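Local coordinates for protein putative citrate lyase (Ralstonia eutropha, PDB 3QQW) that is probably a magnesium-dependent lyase of the HpcH/HpaI aldolase and citrate lyase family, perhaps cleaving citramalyl-CoA, at residues C[61-64]-C[65-68]; C[253-256]-C[257-261]. All coordinates share one frame; numbering follows the deposited sequence.

Contact 1 (C[61-64]-C[65-68]); sequences AGQE and REHA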
loop_
_atom_site.group_PDB
_atom_site.type_symbol
_atom_site.label_atom_id
_atom_site.label_comp_id
_atom_site.label_asym_id
_atom_site.label_seq_id
_atom_site.Cartn_x
_atom_site.Cartn_y
_atom_site.Cartn_z
ATOM N N ALA C 61 -0.776 -27.075 28.454
ATOM C CA ALA C 61 0.674 -27.333 28.476
ATOM C C ALA C 61 1.134 -28.589 27.695
ATOM O O ALA C 61 1.968 -28.480 26.794
ATOM C CB ALA C 61 1.152 -27.432 29.916
ATOM N N GLY C 62 0.608 -29.753 28.058
ATOM C CA GLY C 62 0.952 -31.011 27.399
ATOM C C GLY C 62 -0.258 -31.882 27.134
ATOM O O GLY C 62 -0.152 -33.110 27.129
ATOM N N GLN C 63 -1.414 -31.239 26.920
ATOM C CA GLN C 63 -2.703 -31.870 26.673
ATOM C C GLN C 63 -3.115 -31.768 25.194
ATOM O O GLN C 63 -4.286 -31.983 24.881
ATOM C CB GLN C 63 -3.758 -31.176 27.553
ATOM C CG GLN C 63 -4.082 -31.835 28.886
ATOM C CD GLN C 63 -2.900 -32.297 29.684
ATOM O OE1 GLN C 63 -2.216 -31.506 30.343
ATOM N NE2 GLN C 63 -2.653 -33.602 29.663
ATOM N N GLU C 64 -2.164 -31.455 24.286
ATOM C CA GLU C 64 -2.425 -31.225 22.858
ATOM C C GLU C 64 -3.126 -32.389 22.190
ATOM O O GLU C 64 -4.086 -32.142 21.468
ATOM C CB GLU C 64 -1.142 -30.865 22.073
ATOM C CG GLU C 64 -0.554 -29.515 22.446
ATOM C CD GLU C 64 0.450 -29.539 23.581
ATOM O OE1 GLU C 64 0.776 -30.643 24.076
ATOM O OE2 GLU C 64 0.943 -28.449 23.950
ATOM N N ARG C 65 -2.670 -33.636 22.414
ATOM C CA ARG C 65 -3.306 -34.835 21.850
ATOM C C ARG C 65 -4.734 -34.988 22.407
ATOM O O ARG C 65 -5.677 -35.101 21.627
ATOM C CB ARG C 65 -2.472 -36.095 22.134
ATOM C CG ARG C 65 -3.274 -37.399 21.983
ATOM C CD ARG C 65 -2.439 -38.666 21.874
ATOM N NE ARG C 65 -1.660 -38.710 20.631
ATOM C CZ ARG C 65 -2.125 -39.116 19.449
ATOM N NH1 ARG C 65 -3.389 -39.531 19.329
ATOM N NH2 ARG C 65 -1.337 -39.101 18.377
ATOM N N GLU C 66 -4.883 -34.944 23.743
ATOM C CA GLU C 66 -6.146 -35.069 24.451
ATOM C C GLU C 66 -7.188 -34.028 23.963
ATOM O O GLU C 66 -8.358 -34.378 23.752
ATOM C CB GLU C 66 -5.884 -34.917 25.955
ATOM C CG GLU C 66 -7.092 -35.132 26.853
ATOM C CD GLU C 66 -6.909 -34.755 28.313
ATOM O OE1 GLU C 66 -5.747 -34.658 28.776
ATOM O OE2 GLU C 66 -7.942 -34.569 28.998
ATOM N N HIS C 67 -6.756 -32.770 23.779
ATOM C CA HIS C 67 -7.602 -31.674 23.333
ATOM C C HIS C 67 -8.020 -31.848 21.892
ATOM O O HIS C 67 -9.201 -31.626 21.586
ATOM C CB HIS C 67 -6.904 -30.340 23.519
ATOM C CG HIS C 67 -7.858 -29.197 23.484
ATOM N ND1 HIS C 67 -8.216 -28.579 22.284
ATOM C CD2 HIS C 67 -8.500 -28.582 24.502
ATOM C CE1 HIS C 67 -9.072 -27.633 22.617
ATOM N NE2 HIS C 67 -9.250 -27.577 23.941
ATOM N N ALA C 68 -7.074 -32.256 20.999
ATOM C CA ALA C 68 -7.400 -32.503 19.572
ATOM C C ALA C 68 -8.372 -33.707 19.443
ATOM O O ALA C 68 -9.296 -33.662 18.640
ATOM C CB ALA C 68 -6.133 -32.731 18.755
HETATM O O HOH W 1 -0.046 -34.151 24.450
#
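Gln63 and His67 meet through the backbone at the start of helix 64-76, the helix that follows the second strand of a TIM barrel; Gln63 holds the N-cap position. Its carbonyl oxygen takes the first regular helical bond, from His67 N to Gln63 O at 2.8 Å. The next helical bond follows, from Ala68 N to Glu64 O at 3.0 Å. Ahead of these bonds, Arg65 N has a weak partner in a water, 3.4 Å away, which in turn donates to Gly62 O at 2.9 Å. This water links the carbonyl of a loop residue to an amide of the first turn, which lies too early in the helix to join the regular bonding pattern.

Glu64, an acid in the first turn, would be favoured by the partial positive charge at this end of the helix; its chain bends at CG (chi2 90°) and it packs against His90, His94 and Ala96 in loops. His67 turns its ring out of the contact, and NE2 is bonded to Gly30 O. Arg65 finds its strongest partner one turn on, in a salt bridge from NH1 to Glu69. Small Ala68 fits the buried side of the helix, against Asp100 and Ile103 of helix 97-107. Gln63 and Glu66, both exposed, run side by side in the same direction, amide and carboxylate planes 70° apart. Between them NE2 of Gln63 makes a weak hydrogen bond of 3.4 Å to Glu66 OE1, which also lies 3.3 Å from Gln63 CG.

Contact 2 (C[253-256]-C[257-261]); sequences WSIY and PAQIQ
Gln259 reaches back across the turn that leaves the last barrel strand, 251-254, and its OE1 accepts the backbone N-H of Ile255 in a nearly straight bond of 2.8 Å (173° at the hydrogen). Tyr256 N adds a weak bond to the same oxygen, and a water that donates to Trp253 O at 2.7 Å gives OE1 a further weak bond. The long side chain is suited to this span: it runs extended beyond CG (chi2 -173°). In return, Gln259 N donates to Tyr256 O at 2.9 Å, closing the turn from the other direction.

Beside these hydrogen bonds, Pro257 lays CD over one face of the Tyr256 ring, a CH-pi contact 3.7 Å from the centroid, while Ala258 CB touches the ring carbon CD2. Proline has no N-H to satisfy, which suits the first residue with helical backbone angles.

Farther out, NE2 of Gln259 is bonded to Cys227 O and Asn229 O, which fix the rotation of the amide and direct OE1 at the turn. Ser254 OG bonds to His27 ND1 on the first strand, and Trp253 NE1 to Asp174 OD1; the Trp253 side chain also lies close to Arg88, a predicted substrate-binding residue. With both ends of its buried amide engaged, Gln259 couples the strand-to-helix turn to the loop after strand 221-224 through uncharged hydrogen bonds.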
loop_
_atom_site.group_PDB
_atom_site.type_symbol
_atom_site.label_atom_id
_atom_site.label_comp_id
_atom_site.label_asym_id
_atom_site.label_seq_id
_atom_site.Cartn_x
_atom_site.Cartn_y
_atom_site.Cartn_z
ATOM N N TRP C 253 -14.688 -12.660 13.377
ATOM C CA TRP C 253 -14.612 -13.588 14.495
ATOM C C TRP C 253 -15.477 -13.134 15.665
ATOM O O TRP C 253 -15.669 -11.942 15.892
ATOM C CB TRP C 253 -13.162 -13.721 14.957
ATOM C CG TRP C 253 -12.271 -14.530 14.064
ATOM C CD1 TRP C 253 -12.504 -14.894 12.770
ATOM C CD2 TRP C 253 -10.985 -15.064 14.407
ATOM N NE1 TRP C 253 -11.456 -15.642 12.290
ATOM C CE2 TRP C 253 -10.512 -15.775 13.280
ATOM C CE3 TRP C 253 -10.219 -15.081 15.592
ATOM C CZ2 TRP C 253 -9.277 -16.447 13.276
ATOM C CZ3 TRP C 253 -9.004 -15.761 15.592
ATOM C CH2 TRP C 253 -8.529 -16.405 14.436
ATOM N N SER C 254 -15.931 -14.102 16.451
ATOM C CA SER C 254 -16.680 -13.905 17.677
ATOM C C SER C 254 -16.035 -14.722 18.794
ATOM O O SER C 254 -15.627 -15.863 18.556
ATOM C CB SER C 254 -18.130 -14.324 17.478
ATOM O OG SER C 254 -18.787 -14.453 18.724
ATOM N N ILE C 255 -15.953 -14.160 20.001
ATOM C CA ILE C 255 -15.394 -14.872 21.157
ATOM C C ILE C 255 -16.429 -14.979 22.276
ATOM O O ILE C 255 -16.187 -15.655 23.271
ATOM C CB ILE C 255 -14.066 -14.279 21.670
ATOM C CG1 ILE C 255 -14.130 -12.734 21.808
ATOM C CG2 ILE C 255 -12.908 -14.790 20.810
ATOM C CD1 ILE C 255 -12.993 -12.078 22.613
ATOM N N TYR C 256 -17.581 -14.338 22.104
ATOM C CA TYR C 256 -18.672 -14.376 23.076
ATOM C C TYR C 256 -20.012 -14.468 22.314
ATOM O O TYR C 256 -20.187 -13.767 21.318
ATOM C CB TYR C 256 -18.622 -13.174 24.033
ATOM C CG TYR C 256 -19.426 -13.410 25.290
ATOM C CD1 TYR C 256 -18.956 -14.257 26.295
ATOM C CD2 TYR C 256 -20.684 -12.829 25.457
ATOM C CE1 TYR C 256 -19.705 -14.501 27.442
ATOM C CE2 TYR C 256 -21.448 -13.080 26.595
ATOM C CZ TYR C 256 -20.950 -13.912 27.591
ATOM O OH TYR C 256 -21.661 -14.165 28.745
ATOM N N PRO C 257 -20.950 -15.343 22.732
ATOM C CA PRO C 257 -22.193 -15.525 21.961
ATOM C C PRO C 257 -22.986 -14.250 21.669
ATOM O O PRO C 257 -23.650 -14.175 20.637
ATOM C CB PRO C 257 -23.007 -16.473 22.840
ATOM C CG PRO C 257 -21.969 -17.286 23.544
ATOM C CD PRO C 257 -20.895 -16.286 23.870
ATOM N N ALA C 258 -22.913 -13.253 22.549
ATOM C CA ALA C 258 -23.631 -11.993 22.389
ATOM C C ALA C 258 -23.125 -11.198 21.162
ATOM O O ALA C 258 -23.815 -10.296 20.705
ATOM C CB ALA C 258 -23.504 -11.167 23.659
ATOM N N GLN C 259 -21.944 -11.548 20.617
ATOM C CA GLN C 259 -21.338 -10.877 19.447
ATOM C C GLN C 259 -21.880 -11.391 18.107
ATOM O O GLN C 259 -21.794 -10.668 17.120
ATOM C CB GLN C 259 -19.806 -11.037 19.434
ATOM C CG GLN C 259 -19.117 -10.570 20.698
ATOM C CD GLN C 259 -17.627 -10.571 20.616
ATOM O OE1 GLN C 259 -17.004 -11.521 20.164
ATOM N NE2 GLN C 259 -17.012 -9.523 21.129
ATOM N N ILE C 260 -22.446 -12.622 18.077
ATOM C CA ILE C 260 -22.906 -13.303 16.862
ATOM C C ILE C 260 -23.966 -12.491 16.097
ATOM O O ILE C 260 -23.682 -12.089 14.960
ATOM C CB ILE C 260 -23.360 -14.763 17.134
ATOM C CG1 ILE C 260 -22.170 -15.584 17.692
ATOM C CG2 ILE C 260 -23.968 -15.413 15.854
ATOM C CD1 ILE C 260 -22.490 -16.927 18.245
ATOM N N GLN C 261 -25.158 -12.271 16.684
ATOM C CA GLN C 261 -26.225 -11.548 16.011
ATOM C C GLN C 261 -25.769 -10.139 15.560
ATOM O O GLN C 261 -25.956 -9.865 14.376
ATOM C CB GLN C 261 -27.505 -11.508 16.855
ATOM C CG GLN C 261 -28.756 -11.925 16.067
ATOM C CD GLN C 261 -28.780 -13.383 15.666
ATOM O OE1 GLN C 261 -28.831 -14.279 16.505
ATOM N NE2 GLN C 261 -28.750 -13.635 14.374
HETATM O O HOH W 2 -16.221 -10.060 17.756
#

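In the fold
Both contacts are local and belong to the strand-to-helix passages of one barrel: contact 1 starts the helix after the second strand, contact 2 leads out of the eighth. They do not touch, their centres lying about 26 Å apart. Contact 1 is at the surface, about 23 Å from the centre of the chain, and rests on regular helical bonds with one weak amide-carboxylate bond. Contact 2 is partly buried, about 13 Å from that centre, and uses a neutral amide and a proline-aromatic pair. Trp253 of contact 2 comes within about 3 Å of the side chain of Arg88, predicted to bind substrate, whereas the His67 side chain of contact 1 stays about 9 Å from it.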